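Local coordinates for acyl-CoA thioesterase II TesB2 (Mycobacterium marinum, PDB 3U0A), which probably hydrolyses fatty acyl-CoA thioesters to free fatty acids and coenzyme A, at residues A[196-208]-A[241-255]. Residues are numbered along the deposited sequence; the frame is centred on the assembly and turned at random.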
ATOM      1  N   MET A 196      12.201   8.710   7.361  1.00 40.60           N
ATOM      2  CA  MET A 196      12.806   7.686   8.237  1.00 40.67           C
ATOM      3  C   MET A 196      12.325   6.282   7.926  1.00 40.38           C
ATOM      4  O   MET A 196      13.108   5.341   8.021  1.00 40.60           O
ATOM      5  CB  MET A 196      12.602   7.994   9.702  1.00 40.68           C
ATOM      6  CG  MET A 196      13.491   9.125  10.183  1.00 41.15           C
ATOM      7  SD  MET A 196      15.192   8.610  10.427  1.00 41.85           S
ATOM      8  CE  MET A 196      15.049   7.522  11.852  1.00 41.86           C
ATOM      9  N   SER A 197      11.047   6.139   7.534  1.00 39.97           N
ATOM     10  CA  SER A 197      10.525   4.828   7.102  1.00 39.74           C
ATOM     11  C   SER A 197      11.234   4.372   5.816  1.00 39.95           C
ATOM     12  O   SER A 197      11.730   3.262   5.724  1.00 40.05           O
ATOM     13  CB  SER A 197       9.003   4.841   6.898  1.00 39.43           C
ATOM     14  OG  SER A 197       8.541   3.680   6.211  1.00 39.30           O
ATOM     15  N   ASP A 198      11.329   5.253   4.847  1.00 40.12           N
ATOM     16  CA  ASP A 198      12.104   4.915   3.669  1.00 40.48           C
ATOM     17  C   ASP A 198      13.562   4.491   3.963  1.00 40.98           C
ATOM     18  O   ASP A 198      14.137   3.772   3.157  1.00 41.31           O
ATOM     19  CB  ASP A 198      12.045   6.054   2.629  1.00 40.76           C
ATOM     20  CG  ASP A 198      10.725   6.069   1.856  1.00 40.52           C
ATOM     21  OD1 ASP A 198      10.011   5.042   1.887  1.00 40.20           O
ATOM     22  OD2 ASP A 198      10.398   7.106   1.242  1.00 40.74           O
ATOM     23  N   LEU A 199      14.138   4.932   5.096  1.00 41.13           N
ATOM     24  CA  LEU A 199      15.510   4.535   5.489  1.00 41.75           C
ATOM     25  C   LEU A 199      15.539   3.266   6.287  1.00 41.68           C
ATOM     26  O   LEU A 199      16.556   2.607   6.299  1.00 42.26           O
ATOM     27  CB  LEU A 199      16.229   5.593   6.333  1.00 42.14           C
ATOM     28  CG  LEU A 199      16.410   6.967   5.709  1.00 42.41           C
ATOM     29  CD1 LEU A 199      17.381   7.835   6.504  1.00 43.00           C
ATOM     30  CD2 LEU A 199      16.851   6.877   4.252  1.00 42.85           C
ATOM     31  N   THR A 200      14.443   2.922   6.966  1.00 41.10           N
ATOM     32  CA  THR A 200      14.495   1.873   8.013  1.00 41.16           C
ATOM     33  C   THR A 200      13.605   0.668   7.861  1.00 40.79           C
ATOM     34  O   THR A 200      13.946  -0.350   8.386  1.00 41.04           O
ATOM     35  CB  THR A 200      14.183   2.450   9.395  1.00 41.09           C
ATOM     36  OG1 THR A 200      12.818   2.889   9.426  1.00 40.52           O
ATOM     37  CG2 THR A 200      15.112   3.596   9.681  1.00 41.54           C
ATOM     38  N   LEU A 201      12.472   0.757   7.192  1.00 40.30           N
ATOM     39  CA  LEU A 201      11.557  -0.403   7.156  1.00 40.02           C
ATOM     40  C   LEU A 201      12.094  -1.638   6.462  1.00 40.27           C
ATOM     41  O   LEU A 201      11.966  -2.693   7.000  1.00 40.34           O
ATOM     42  CB  LEU A 201      10.205  -0.063   6.549  1.00 39.60           C
ATOM     43  CG  LEU A 201       9.120  -1.136   6.604  1.00 39.40           C
ATOM     44  CD1 LEU A 201       8.792  -1.568   8.024  1.00 39.46           C
ATOM     45  CD2 LEU A 201       7.879  -0.566   5.938  1.00 39.16           C
ATOM     46  N   LEU A 202      12.700  -1.509   5.301  1.00 40.50           N
ATOM     47  CA  LEU A 202      13.083  -2.678   4.514  1.00 40.78           C
ATOM     48  C   LEU A 202      14.143  -3.543   5.211  1.00 41.34           C
ATOM     49  O   LEU A 202      14.296  -4.740   4.888  1.00 41.58           O
ATOM     50  CB  LEU A 202      13.534  -2.281   3.093  1.00 41.06           C
ATOM     51  CG  LEU A 202      12.391  -2.126   2.068  1.00 40.69           C
ATOM     52  CD1 LEU A 202      12.884  -1.555   0.725  1.00 41.11           C
ATOM     53  CD2 LEU A 202      11.667  -3.455   1.866  1.00 40.52           C
ATOM     54  N   GLY A 203      14.859  -2.938   6.165  1.00 41.64           N
ATOM     55  CA  GLY A 203      15.757  -3.673   7.081  1.00 42.27           C
ATOM     56  C   GLY A 203      15.063  -4.845   7.787  1.00 42.11           C
ATOM     57  O   GLY A 203      15.682  -5.863   8.060  1.00 42.68           O
ATOM     58  N   SER A 204      13.772  -4.714   8.064  1.00 41.46           N
ATOM     59  CA  SER A 204      13.025  -5.765   8.780  1.00 41.41           C
ATOM     60  C   SER A 204      12.955  -7.098   7.998  1.00 41.54           C
ATOM     61  O   SER A 204      12.766  -8.171   8.608  1.00 41.79           O
ATOM     62  CB  SER A 204      11.607  -5.297   9.149  1.00 40.82           C
ATOM     63  OG  SER A 204      10.780  -5.135   8.004  1.00 40.36           O
ATOM     64  N   ALA A 205      13.100  -7.016   6.671  1.00 41.45           N
ATOM     65  CA  ALA A 205      13.190  -8.190   5.826  1.00 41.67           C
ATOM     66  C   ALA A 205      14.459  -9.012   6.127  1.00 42.52           C
ATOM     67  O   ALA A 205      14.434 -10.225   5.920  1.00 42.80           O
ATOM     68  CB  ALA A 205      13.130  -7.813   4.347  1.00 41.53           C
ATOM     69  N   GLN A 206      15.529  -8.370   6.642  1.00 43.01           N
ATOM     70  CA  GLN A 206      16.819  -9.056   6.781  1.00 44.01           C
ATOM     71  C   GLN A 206      17.068  -9.677   8.146  1.00 44.51           C
ATOM     72  O   GLN A 206      18.145 -10.218   8.383  1.00 45.48           O
ATOM     73  CB  GLN A 206      18.005  -8.145   6.409  1.00 44.58           C
ATOM     74  CG  GLN A 206      17.909  -7.464   5.041  1.00 44.31           C
ATOM     75  CD  GLN A 206      17.714  -8.451   3.908  1.00 44.41           C
ATOM     76  OE1 GLN A 206      18.289  -9.565   3.907  1.00 45.10           O
ATOM     77  NE2 GLN A 206      16.899  -8.058   2.928  1.00 43.80           N
ATOM     78  N   VAL A 207      16.071  -9.632   9.021  1.00 43.99           N
ATOM     79  CA  VAL A 207      16.307  -9.943  10.431  1.00 44.54           C
ATOM     80  C   VAL A 207      16.800 -11.373  10.599  1.00 45.37           C
ATOM     81  O   VAL A 207      17.756 -11.622  11.360  1.00 46.33           O
ATOM     82  CB  VAL A 207      15.036  -9.700  11.254  1.00 43.92           C
ATOM     83  CG1 VAL A 207      15.121 -10.352  12.620  1.00 44.60           C
ATOM     84  CG2 VAL A 207      14.818  -8.209  11.422  1.00 43.41           C
ATOM     85  N   THR A 208      16.164 -12.289   9.865  1.00 45.10           N
ATOM     86  CA  THR A 208      16.499 -13.717   9.899  1.00 45.86           C
ATOM     87  C   THR A 208      17.454 -14.174   8.766  1.00 46.44           C
ATOM     88  O   THR A 208      17.542 -15.358   8.481  1.00 46.92           O
ATOM     89  CB  THR A 208      15.214 -14.590   9.789  1.00 45.37           C
ATOM     90  OG1 THR A 208      14.654 -14.481   8.460  1.00 44.69           O
ATOM     91  CG2 THR A 208      14.181 -14.200  10.859  1.00 44.94           C
ATOM     92  N   GLN A 241       7.414  -3.029  13.189  1.00 44.65           N
ATOM     93  CA  GLN A 241       7.672  -3.495  11.816  1.00 44.20           C
ATOM     94  C   GLN A 241       7.626  -5.000  11.715  1.00 44.55           C
ATOM     95  O   GLN A 241       7.760  -5.713  12.718  1.00 45.12           O
ATOM     96  CB  GLN A 241       9.055  -3.069  11.308  1.00 43.76           C
ATOM     97  CG  GLN A 241       9.430  -1.635  11.547  1.00 43.49           C
ATOM     98  CD  GLN A 241      10.868  -1.331  11.128  1.00 43.13           C
ATOM     99  OE1 GLN A 241      11.760  -2.151  11.312  1.00 43.27           O
ATOM    100  NE2 GLN A 241      11.094  -0.144  10.575  1.00 42.74           N
ATOM    101  N   SER A 242       7.430  -5.466  10.484  1.00 44.27           N
ATOM    102  CA  SER A 242       7.490  -6.879  10.177  1.00 44.58           C
ATOM    103  C   SER A 242       7.709  -7.114   8.689  1.00 44.17           C
ATOM    104  O   SER A 242       7.413  -6.263   7.863  1.00 43.68           O
ATOM    105  CB  SER A 242       6.220  -7.604  10.644  1.00 45.11           C
ATOM    106  OG  SER A 242       5.337  -7.925   9.572  1.00 44.92           O
ATOM    107  N   SER A 243       8.229  -8.284   8.364  1.00 44.44           N
ATOM    108  CA  SER A 243       8.373  -8.719   7.001  1.00 44.22           C
ATOM    109  C   SER A 243       7.589 -10.001   6.873  1.00 44.70           C
ATOM    110  O   SER A 243       8.089 -11.061   7.189  1.00 45.22           O
ATOM    111  CB  SER A 243       9.836  -8.953   6.657  1.00 44.18           C
ATOM    112  OG  SER A 243       9.978  -9.299   5.288  1.00 44.02           O
ATOM    113  N   PRO A 244       6.331  -9.904   6.415  1.00 44.58           N
ATOM    114  CA  PRO A 244       5.520 -11.107   6.409  1.00 45.09           C
ATOM    115  C   PRO A 244       5.972 -12.119   5.368  1.00 45.23           C
ATOM    116  O   PRO A 244       5.581 -13.273   5.442  1.00 45.79           O
ATOM    117  CB  PRO A 244       4.122 -10.586   6.118  1.00 44.85           C
ATOM    118  CG  PRO A 244       4.319  -9.303   5.431  1.00 44.17           C
ATOM    119  CD  PRO A 244       5.573  -8.720   5.969  1.00 44.05           C
ATOM    120  N   SER A 245       6.799 -11.726   4.416  1.00 44.83           N
ATOM    121  CA  SER A 245       7.138 -12.641   3.322  1.00 45.01           C
ATOM    122  C   SER A 245       8.336 -12.154   2.556  1.00 44.68           C
ATOM    123  O   SER A 245       8.544 -10.981   2.443  1.00 44.16           O
ATOM    124  CB  SER A 245       5.929 -12.788   2.379  1.00 44.86           C
ATOM    125  OG  SER A 245       6.102 -13.814   1.447  1.00 45.18           O
ATOM    126  N   ALA A 246       9.140 -13.073   2.059  1.00 45.07           N
ATOM    127  CA  ALA A 246      10.103 -12.749   1.025  1.00 44.85           C
ATOM    128  C   ALA A 246      10.244 -13.950   0.099  1.00 45.36           C
ATOM    129  O   ALA A 246      10.058 -15.070   0.531  1.00 45.97           O
ATOM    130  CB  ALA A 246      11.432 -12.382   1.635  1.00 44.84           C
ATOM    131  N   GLY A 247      10.627 -13.691  -1.153  1.00 45.18           N
ATOM    132  CA  GLY A 247      10.715 -14.702  -2.212  1.00 45.66           C
ATOM    133  C   GLY A 247      10.862 -14.049  -3.578  1.00 45.32           C
ATOM    134  O   GLY A 247      10.556 -12.861  -3.763  1.00 44.71           O
ATOM    135  N   GLY A 248      11.366 -14.828  -4.538  1.00 45.82           N
ATOM    136  CA  GLY A 248      11.464 -14.416  -5.948  1.00 45.69           C
ATOM    137  C   GLY A 248      12.352 -13.195  -6.161  1.00 45.26           C
ATOM    138  O   GLY A 248      12.234 -12.509  -7.186  1.00 45.02           O
ATOM    139  N   GLY A 249      13.226 -12.932  -5.186  1.00 45.22           N
ATOM    140  CA  GLY A 249      14.108 -11.786  -5.228  1.00 44.84           C
ATOM    141  C   GLY A 249      13.513 -10.552  -4.582  1.00 44.15           C
ATOM    142  O   GLY A 249      14.031  -9.443  -4.736  1.00 43.80           O
ATOM    143  N   ARG A 250      12.421 -10.734  -3.854  1.00 44.03           N
ATOM    144  CA  ARG A 250      11.707  -9.602  -3.287  1.00 43.47           C
ATOM    145  C   ARG A 250      11.456  -9.896  -1.836  1.00 43.55           C
ATOM    146  O   ARG A 250      11.608 -11.027  -1.402  1.00 44.04           O
ATOM    147  CB  ARG A 250      10.364  -9.323  -4.036  1.00 43.22           C
ATOM    148  CG  ARG A 250      10.513  -9.154  -5.528  1.00 43.24           C
ATOM    149  CD  ARG A 250       9.262  -8.597  -6.230  1.00 42.94           C
ATOM    150  NE  ARG A 250       8.037  -9.291  -5.882  1.00 43.00           N
ATOM    151  CZ  ARG A 250       7.731 -10.535  -6.208  1.00 43.42           C
ATOM    152  NH1 ARG A 250       8.548 -11.287  -6.905  1.00 43.86           N
ATOM    153  NH2 ARG A 250       6.602 -11.032  -5.790  1.00 43.46           N
ATOM    154  N   ALA A 251      11.071  -8.857  -1.107  1.00 43.14           N
ATOM    155  CA  ALA A 251      10.679  -8.972   0.274  1.00 43.23           C
ATOM    156  C   ALA A 251       9.615  -7.929   0.488  1.00 42.82           C
ATOM    157  O   ALA A 251       9.741  -6.822   0.022  1.00 42.43           O
ATOM    158  CB  ALA A 251      11.859  -8.733   1.203  1.00 43.29           C
ATOM    159  N   LEU A 252       8.563  -8.285   1.195  1.00 42.97           N
ATOM    160  CA  LEU A 252       7.561  -7.351   1.562  1.00 42.69           C
ATOM    161  C   LEU A 252       7.738  -7.037   3.014  1.00 42.81           C
ATOM    162  O   LEU A 252       8.048  -7.915   3.819  1.00 43.23           O
ATOM    163  CB  LEU A 252       6.190  -7.944   1.341  1.00 42.82           C
ATOM    164  CG  LEU A 252       5.024  -6.978   1.447  1.00 42.55           C
ATOM    165  CD1 LEU A 252       5.180  -5.866   0.407  1.00 42.10           C
ATOM    166  CD2 LEU A 252       3.729  -7.755   1.289  1.00 42.76           C
ATOM    167  N   THR A 253       7.543  -5.763   3.339  1.00 42.50           N
ATOM    168  CA  THR A 253       7.581  -5.290   4.709  1.00 42.63           C
ATOM    169  C   THR A 253       6.401  -4.349   4.995  1.00 42.51           C
ATOM    170  O   THR A 253       5.676  -3.893   4.110  1.00 42.26           O
ATOM    171  CB  THR A 253       8.949  -4.643   5.029  1.00 42.48           C
ATOM    172  OG1 THR A 253       9.133  -3.434   4.274  1.00 42.06           O
ATOM    173  CG2 THR A 253      10.090  -5.638   4.723  1.00 42.67           C
ATOM    174  N   HIS A 254       6.209  -4.100   6.275  1.00 42.77           N
ATOM    175  CA  HIS A 254       4.968  -3.537   6.782  1.00 42.89           C
ATOM    176  C   HIS A 254       5.191  -2.972   8.139  1.00 43.15           C
ATOM    177  O   HIS A 254       5.834  -3.630   8.986  1.00 43.48           O
ATOM    178  CB  HIS A 254       3.924  -4.633   6.904  1.00 43.25           C
ATOM    179  CG  HIS A 254       2.682  -4.192   7.623  1.00 43.51           C
ATOM    180  ND1 HIS A 254       1.764  -3.408   7.049  1.00 43.28           N
ATOM    181  CD2 HIS A 254       2.250  -4.415   8.939  1.00 44.07           C
ATOM    182  CE1 HIS A 254       0.773  -3.157   7.933  1.00 43.67           C
ATOM    183  NE2 HIS A 254       1.077  -3.772   9.089  1.00 44.16           N
ATOM    184  N   GLY A 255       4.633  -1.794   8.406  1.00 43.09           N
ATOM    185  CA  GLY A 255       4.680  -1.308   9.760  1.00 43.46           C
ATOM    186  C   GLY A 255       3.646  -0.305  10.175  1.00 43.63           C
ATOM    187  O   GLY A 255       2.971   0.265   9.332  1.00 43.38           O
TER
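The carboxamide of Gln241 lies with one face over Leu201, its NE2 3.5 Å from Leu201 CA and its CD 3.7 Å from the methyl CD1 of Leu201, while OE1 reaches toward Ser204 CB and is hydrogen-bonded to Gln172 on the adjoining strand 171-178. Thr200 OG1 lies beside NE2, close to the amide plane. In this hotdog fold, where an antiparallel sheet wraps round helix 186-200, the chain leaving that helix and the 3-10 segment 202-205 pack on the hairpin of strands 237-247 and 250-259, joined by a type I' turn from Gly247 to Arg250. No hydrogen bond joins the two segments; the contact is made by van der Waals packing. Leu201 sends CG anti to its backbone N (chi1 -173°), which carries CD1 alongside the extended Gln241 chain and sets CG 3.3 Å from Thr253 OG1. That hydroxyl also touches Leu202 CD2, and its polar need is met by Gln270 O on strand 264-275. The methyl CG2 of Thr253 faces Ser204 OG at 3.4 Å, a hydroxyl turned back to bond Leu201 O, which Ser204 N also grips. Farther along the hairpin, Ala205 CB meets Ala251 CB at 3.5 Å. Beside this methyl pair, Ser243 OG lies 3.4 Å from Ala205 CA; it also bonds His119 of the second subunit and spans the hairpin to Leu252 O at 2.8 Å, tilted 29° from that carbonyl's plane.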